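PDB 3VW5: cellobiose 2-epimerase from Ruminococcus albus, which catalyses the reversible epimerisation of cellobiose to 4-O-beta-D-glucopyranosyl-D-mannose, acting on an unmodified sugar. Local coordinates for residues K265-A268 with E269-K273; F313-A316 with Y317-G321; C379-V382 with I383-V387. The protein carries 2 engineered substitutions. All coordinates share one frame; numbering follows the deposited sequence.

Overall arrangement
The three contacts lie on three helices of the (alpha/alpha)6 barrel. They come in series along the chain: contact 1 on helix 261-281, contact 2 at the end of helix 303-318, and contact 3 at the end of helix 373-385. Contacts 1 and 2 have centres about 11 Å apart and touch by packing of A268 and L272 against A316, H319 and S320. Contacts 2 and 3 have centres about 13 Å apart and meet through R385, whose NH1 probably bonds to N315 and Q318. Contacts 1 and 3, with centres about 21 Å apart, do not touch. Contact 2 is therefore the middle piece of a row joining three helices, including the one near the C-terminus.

Contact 1 (K265-A268 with E269-K273); sequences KQFA and EMDLK
F267 and M270 lie side by side and form a Met-aromatic contact on helix 261-281 of the (alpha/alpha)6 barrel. They point the same way, into the buried side of the helix. M270 SD is 5.4 Å from the ring centroid of F267 and approaches obliquely. The methyl does the touching: M270 CE is 3.6 Å from F267 CD1. CG of M270 is anti to its backbone N (chi1 -171°), and the bend at chi3 turns the methyl back to the ring. M251 of helix 241-258 packs on both residues. L209 and R213 of helix 199-216 also reach F267. D271 is buried beside them, and its OD2 lies close to OD1 of D252. The nearness of two acids may raise the proton affinity of one.

The other side is loose. K265 and E269 are exposed, and their chains cross obliquely. Their salt bridge is long, with K265 NZ 3.8 Å from E269 OE2. K265 bends at chi2 and chi3, and its CE comes nearer to that oxygen than NZ does. Regular helix bonds run beneath both sides. Among them, D271 N donates to F267 O at 2.7 Å, with an N-H...O angle of 169°.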
loop_
_atom_site.group_PDB
_atom_site.type_symbol
_atom_site.label_atom_id
_atom_site.label_comp_id
_atom_site.label_asym_id
_atom_site.label_seq_id
_atom_site.Cartn_x
_atom_site.Cartn_y
_atom_site.Cartn_z
ATOM N N LYS A 265 13.278 -13.019 14.378
ATOM C CA LYS A 265 12.670 -14.101 15.147
ATOM C C LYS A 265 11.525 -13.528 15.980
ATOM O O LYS A 265 10.456 -14.135 16.109
ATOM C CB LYS A 265 13.716 -14.790 16.045
ATOM C CG LYS A 265 13.284 -16.150 16.597
ATOM C CD LYS A 265 13.558 -16.283 18.103
ATOM C CE LYS A 265 12.314 -16.793 18.870
ATOM N NZ LYS A 265 12.357 -16.568 20.363
ATOM N N GLN A 266 11.766 -12.341 16.527
ATOM C CA GLN A 266 10.799 -11.665 17.369
ATOM C C GLN A 266 9.549 -11.354 16.552
ATOM O O GLN A 266 8.432 -11.710 16.926
ATOM C CB GLN A 266 11.411 -10.369 17.914
ATOM C CG GLN A 266 10.773 -9.862 19.195
ATOM C CD GLN A 266 11.221 -8.458 19.564
ATOM O OE1 GLN A 266 10.581 -7.786 20.377
ATOM N NE2 GLN A 266 12.321 -8.007 18.970
ATOM N N PHE A 267 9.755 -10.686 15.422
ATOM C CA PHE A 267 8.651 -10.288 14.570
ATOM C C PHE A 267 7.954 -11.455 13.869
ATOM O O PHE A 267 6.726 -11.452 13.724
ATOM C CB PHE A 267 9.088 -9.189 13.603
ATOM C CG PHE A 267 8.976 -7.814 14.202
ATOM C CD1 PHE A 267 7.837 -7.044 13.997
ATOM C CD2 PHE A 267 9.978 -7.318 15.024
ATOM C CE1 PHE A 267 7.720 -5.794 14.567
ATOM C CE2 PHE A 267 9.870 -6.072 15.603
ATOM C CZ PHE A 267 8.743 -5.306 15.375
ATOM N N ALA A 268 8.720 -12.465 13.472
ATOM C CA ALA A 268 8.137 -13.641 12.841
ATOM C C ALA A 268 7.149 -14.355 13.759
ATOM O O ALA A 268 6.161 -14.945 13.293
ATOM C CB ALA A 268 9.219 -14.596 12.371
ATOM N N GLU A 269 7.394 -14.301 15.063
ATOM C CA GLU A 269 6.471 -14.947 15.994
ATOM C C GLU A 269 5.230 -14.103 16.220
ATOM O O GLU A 269 4.127 -14.635 16.284
ATOM C CB GLU A 269 7.154 -15.302 17.317
ATOM C CG GLU A 269 8.248 -16.341 17.128
ATOM C CD GLU A 269 8.545 -17.147 18.385
ATOM O OE1 GLU A 269 7.849 -16.926 19.412
ATOM O OE2 GLU A 269 9.475 -18.000 18.337
ATOM N N MET A 270 5.410 -12.789 16.325
ATOM C CA MET A 270 4.279 -11.880 16.464
ATOM C C MET A 270 3.407 -11.924 15.207
ATOM O O MET A 270 2.190 -12.097 15.283
ATOM C CB MET A 270 4.759 -10.451 16.725
ATOM C CG MET A 270 3.642 -9.484 17.101
ATOM S SD MET A 270 4.189 -7.766 17.204
ATOM C CE MET A 270 4.566 -7.412 15.491
ATOM N N ASP A 271 4.046 -11.786 14.051
ATOM C CA ASP A 271 3.336 -11.789 12.776
ATOM C C ASP A 271 2.524 -13.068 12.526
ATOM O O ASP A 271 1.370 -13.005 12.051
ATOM C CB ASP A 271 4.323 -11.527 11.641
ATOM C CG ASP A 271 4.899 -10.131 11.701
ATOM O OD1 ASP A 271 4.200 -9.240 12.235
ATOM O OD2 ASP A 271 6.039 -9.922 11.228
ATOM N N LEU A 272 3.126 -14.216 12.846
ATOM C CA LEU A 272 2.415 -15.487 12.786
ATOM C C LEU A 272 1.166 -15.453 13.674
ATOM O O LEU A 272 0.096 -15.927 13.278
ATOM C CB LEU A 272 3.327 -16.647 13.190
ATOM C CG LEU A 272 4.025 -17.386 12.043
ATOM C CD1 LEU A 272 4.941 -18.465 12.573
ATOM C CD2 LEU A 272 3.019 -17.988 11.083
ATOM N N LYS A 273 1.292 -14.893 14.875
ATOM C CA LYS A 273 0.156 -14.870 15.780
ATOM C C LYS A 273 -0.976 -14.074 15.166
ATOM O O LYS A 273 -2.139 -14.448 15.282
ATOM C CB LYS A 273 0.535 -14.287 17.143
ATOM C CG LYS A 273 1.165 -15.288 18.086
ATOM C CD LYS A 273 1.590 -14.625 19.365
ATOM C CE LYS A 273 2.692 -15.422 20.039
ATOM N NZ LYS A 273 3.351 -14.613 21.112
#

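Contact 2 (F313-A316 with Y317-G321)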
loop_
_atom_site.group_PDB
_atom_site.type_symbol
_atom_site.label_atom_id
_atom_site.label_comp_id
_atom_site.label_asym_id
_atom_site.label_seq_id
_atom_site.Cartn_x
_atom_site.Cartn_y
_atom_site.Cartn_z
ATOM N N PHE A 313 -0.830 -14.682 3.764
ATOM C CA PHE A 313 -1.018 -16.102 4.022
ATOM C C PHE A 313 0.142 -16.962 3.492
ATOM O O PHE A 313 0.542 -17.944 4.132
ATOM C CB PHE A 313 -2.340 -16.572 3.416
ATOM C CG PHE A 313 -3.546 -16.201 4.226
ATOM C CD1 PHE A 313 -3.449 -16.025 5.607
ATOM C CD2 PHE A 313 -4.788 -16.034 3.609
ATOM C CE1 PHE A 313 -4.561 -15.689 6.361
ATOM C CE2 PHE A 313 -5.905 -15.697 4.353
ATOM C CZ PHE A 313 -5.788 -15.526 5.737
ATOM N N ILE A 314 0.652 -16.607 2.312
ATOM C CA ILE A 314 1.784 -17.310 1.726
ATOM C C ILE A 314 3.013 -17.093 2.602
ATOM O O ILE A 314 3.729 -18.040 2.936
ATOM C CB ILE A 314 2.049 -16.851 0.280
ATOM C CG1 ILE A 314 0.918 -17.355 -0.627
ATOM C CG2 ILE A 314 3.422 -17.323 -0.202
ATOM C CD1 ILE A 314 1.055 -16.947 -2.070
ATOM N N ASN A 315 3.223 -15.838 2.985
ATOM C CA ASN A 315 4.263 -15.466 3.926
ATOM C C ASN A 315 4.166 -16.236 5.244
ATOM O O ASN A 315 5.186 -16.661 5.804
ATOM C CB ASN A 315 4.210 -13.965 4.198
ATOM C CG ASN A 315 5.373 -13.488 5.031
ATOM O OD1 ASN A 315 6.481 -13.314 4.520
ATOM N ND2 ASN A 315 5.132 -13.272 6.318
ATOM N N ALA A 316 2.942 -16.412 5.739
ATOM C CA ALA A 316 2.732 -17.136 6.989
ATOM C C ALA A 316 3.121 -18.603 6.817
ATOM O O ALA A 316 3.714 -19.205 7.723
ATOM C CB ALA A 316 1.295 -17.003 7.472
ATOM N N TYR A 317 2.804 -19.173 5.655
ATOM C CA TYR A 317 3.256 -20.519 5.333
ATOM C C TYR A 317 4.788 -20.549 5.363
ATOM O O TYR A 317 5.393 -21.347 6.083
ATOM C CB TYR A 317 2.733 -20.967 3.963
ATOM C CG TYR A 317 3.361 -22.257 3.486
ATOM C CD1 TYR A 317 3.000 -23.478 4.054
ATOM C CD2 TYR A 317 4.332 -22.258 2.485
ATOM C CE1 TYR A 317 3.580 -24.666 3.636
ATOM C CE2 TYR A 317 4.922 -23.443 2.054
ATOM C CZ TYR A 317 4.542 -24.648 2.631
ATOM O OH TYR A 317 5.117 -25.839 2.219
ATOM N N GLN A 318 5.407 -19.652 4.601
ATOM C CA GLN A 318 6.864 -19.589 4.535
ATOM C C GLN A 318 7.555 -19.513 5.903
ATOM O O GLN A 318 8.663 -20.010 6.061
ATOM C CB GLN A 318 7.319 -18.436 3.653
ATOM C CG GLN A 318 7.040 -18.660 2.190
ATOM C CD GLN A 318 7.576 -17.539 1.313
ATOM O OE1 GLN A 318 7.301 -16.358 1.545
ATOM N NE2 GLN A 318 8.343 -17.906 0.294
ATOM N N HIS A 319 6.904 -18.899 6.886
ATOM C CA HIS A 319 7.491 -18.771 8.216
ATOM C C HIS A 319 7.053 -19.878 9.163
ATOM O O HIS A 319 7.467 -19.893 10.323
ATOM C CB HIS A 319 7.128 -17.425 8.843
ATOM C CG HIS A 319 7.914 -16.270 8.306
ATOM N ND1 HIS A 319 7.604 -15.642 7.120
ATOM C CD2 HIS A 319 8.982 -15.609 8.810
ATOM C CE1 HIS A 319 8.453 -14.654 6.909
ATOM N NE2 HIS A 319 9.299 -14.611 7.920
ATOM N N SER A 320 6.219 -20.803 8.695
ATOM C CA SER A 320 5.622 -21.771 9.622
ATOM C C SER A 320 5.590 -23.230 9.149
ATOM O O SER A 320 5.621 -24.147 9.973
ATOM C CB SER A 320 4.206 -21.330 10.000
ATOM O OG SER A 320 3.347 -21.427 8.882
ATOM N N GLY A 321 5.500 -23.433 7.837
ATOM C CA GLY A 321 5.327 -24.758 7.268
ATOM C C GLY A 321 3.896 -25.284 7.334
ATOM O O GLY A 321 3.609 -26.386 6.860
#
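H319 meets the carbonyl of N315 twice, by backbone and by ring. N315 O accepts from H319 N at 3.0 Å and from H319 ND1 at 2.9 Å. The two donors arrive from opposite faces of the carbonyl plane. The ring bond is fairly straight (163°), and N315 O lies in the imidazole plane, at its edge. This bond fixes the rotation of the ring. CG of H319 stands beside its backbone N (chi1 -77°), which brings ND1 back over the last turn. The amide of N315 is turned 50° from the ring plane. The amide's own polar atoms are satisfied elsewhere: ND2 by D252 OD2 and OD1 by R385 NH1. R385 NH1 also serves Q318 OE1.

This is the C-terminal turn of helix 303-318 in the (alpha/alpha)6 barrel, running into the loop before helix 323-340. S320 OG donates to A316 O, over a doubtfully short 2.5 Å, and accepts from D322 N. Y317 O takes both S320 N and G321 N. The carbonyls from F313 to Y317 all find donors. A316 and S320 pack on F325 of helix 323-340. On helix 261-281, A316 meets S275, H319 meets A268 and S320 meets L272, while H319 also touches helix 241-258.

Contact 3 (C379-V382 with I383-V387); sequences CMEV and ITRGV
E381 and R385 form a salt bridge one turn apart. A single carboxylate oxygen does the work. E381 OE1 is 2.8 Å from R385 NE, and this hydrogen bond has an N-H...O angle of 134°. R385 NH2 adds a weak bond to the same oxygen, so OE1 sits in the fork between the two nitrogens. The oxygen is tilted out of the guanidinium plane, and NE meets it nearly along its C-O axis. The two flat groups are far from coplanar, with their planes 58° apart. E381 reaches its partner by folding at chi2 (-74°), whereas R385 runs extended from CG to NE, slanting back past E381 O.

The backbone beneath holds both residues in place. R385 N donates to E381 O at 3.0 Å. The two preceding bonds of the same kind are I383 N to C379 O and T384 N to M380 O. This is the last turn of helix 373-385, in the (alpha/alpha)6 barrel. The helix stops at G386, which has positive phi. G386 N bonds to I383 O at 3.2 Å, and weakly to V382 O. V387 N lies 4.4 Å from V382 O, and a water sits between. That water donates to V382 O at 2.9 Å and to V387 O, while its link to V387 N is weak. It only roughly replaces the direct V387 N to V382 O bond of a Schellman motif.

Further out, E381 OE2 forms a salt bridge with R253 of helix 241-258, which gives the acid a second positive partner. W249 of that helix touches both E381 and R385. NH1 of R385 is held by Q318 and N315. Elsewhere, M380 packs on F56 of helix 47-64, C379 on L10 of helix 2-19, and V382 on V310 of helix 303-318.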
loop_
_atom_site.group_PDB
_atom_site.type_symbol
_atom_site.label_atom_id
_atom_site.label_comp_id
_atom_site.label_asym_id
_atom_site.label_seq_id
_atom_site.Cartn_x
_atom_site.Cartn_y
_atom_site.Cartn_z
ATOM N N CYS A 379 0.657 -10.034 -7.338
ATOM C CA CYS A 379 1.094 -10.849 -8.453
ATOM C C CYS A 379 2.606 -11.042 -8.376
ATOM O O CYS A 379 3.098 -12.187 -8.379
ATOM C CB CYS A 379 0.650 -10.240 -9.779
ATOM S SG CYS A 379 -1.161 -10.110 -9.921
ATOM N N MET A 380 3.331 -9.931 -8.247
ATOM C CA MET A 380 4.786 -9.975 -8.182
ATOM C C MET A 380 5.316 -10.725 -6.978
ATOM O O MET A 380 6.303 -11.457 -7.092
ATOM C CB MET A 380 5.366 -8.571 -8.249
ATOM C CG MET A 380 4.912 -7.868 -9.498
ATOM S SD MET A 380 5.575 -6.226 -9.733
ATOM C CE MET A 380 4.071 -5.239 -9.813
ATOM N N GLU A 381 4.670 -10.572 -5.831
ATOM C CA GLU A 381 5.153 -11.230 -4.626
ATOM C C GLU A 381 4.990 -12.735 -4.735
ATOM O O GLU A 381 5.804 -13.498 -4.208
ATOM C CB GLU A 381 4.431 -10.700 -3.385
ATOM C CG GLU A 381 5.001 -9.403 -2.814
ATOM C CD GLU A 381 6.337 -9.583 -2.073
ATOM O OE1 GLU A 381 6.588 -10.684 -1.505
ATOM O OE2 GLU A 381 7.133 -8.607 -2.051
ATOM N N VAL A 382 3.930 -13.153 -5.422
ATOM C CA VAL A 382 3.586 -14.566 -5.559
ATOM C C VAL A 382 4.592 -15.201 -6.487
ATOM O O VAL A 382 5.167 -16.259 -6.191
ATOM C CB VAL A 382 2.174 -14.755 -6.150
ATOM C CG1 VAL A 382 2.002 -16.178 -6.677
ATOM C CG2 VAL A 382 1.099 -14.423 -5.113
ATOM N N ILE A 383 4.798 -14.527 -7.613
ATOM C CA ILE A 383 5.781 -14.928 -8.595
ATOM C C ILE A 383 7.139 -15.093 -7.924
ATOM O O ILE A 383 7.797 -16.128 -8.053
ATOM C CB ILE A 383 5.885 -13.876 -9.721
ATOM C CG1 ILE A 383 4.712 -14.029 -10.690
ATOM C CG2 ILE A 383 7.221 -13.996 -10.441
ATOM C CD1 ILE A 383 4.616 -12.930 -11.703
ATOM N N THR A 384 7.532 -14.070 -7.180
ATOM C CA THR A 384 8.873 -13.976 -6.619
ATOM C C THR A 384 9.162 -14.978 -5.499
ATOM O O THR A 384 10.296 -15.423 -5.346
ATOM C CB THR A 384 9.120 -12.544 -6.115
ATOM O OG1 THR A 384 9.757 -11.784 -7.152
ATOM C CG2 THR A 384 9.986 -12.544 -4.874
ATOM N N ARG A 385 8.142 -15.332 -4.719
ATOM C CA ARG A 385 8.314 -16.276 -3.618
ATOM C C ARG A 385 8.306 -17.720 -4.109
ATOM O O ARG A 385 8.701 -18.641 -3.398
ATOM C CB ARG A 385 7.206 -16.083 -2.579
ATOM C CG ARG A 385 7.252 -14.745 -1.882
ATOM C CD ARG A 385 6.062 -14.563 -0.988
ATOM N NE ARG A 385 6.005 -13.198 -0.480
ATOM C CZ ARG A 385 6.214 -12.860 0.789
ATOM N NH1 ARG A 385 6.482 -13.793 1.701
ATOM N NH2 ARG A 385 6.141 -11.584 1.148
ATOM N N GLY A 386 7.822 -17.901 -5.330
ATOM C CA GLY A 386 7.692 -19.210 -5.934
ATOM C C GLY A 386 7.152 -20.340 -5.071
ATOM O O GLY A 386 7.605 -21.471 -5.203
ATOM N N VAL A 387 6.198 -20.074 -4.186
ATOM C CA VAL A 387 5.467 -21.199 -3.617
ATOM C C VAL A 387 4.152 -21.386 -4.350
ATOM O O VAL A 387 3.379 -20.449 -4.509
ATOM C CB VAL A 387 5.309 -21.156 -2.071
ATOM C CG1 VAL A 387 5.721 -19.823 -1.522
ATOM C CG2 VAL A 387 3.907 -21.541 -1.656
HETATM O O HOH W 1 4.456 -18.254 -4.178
#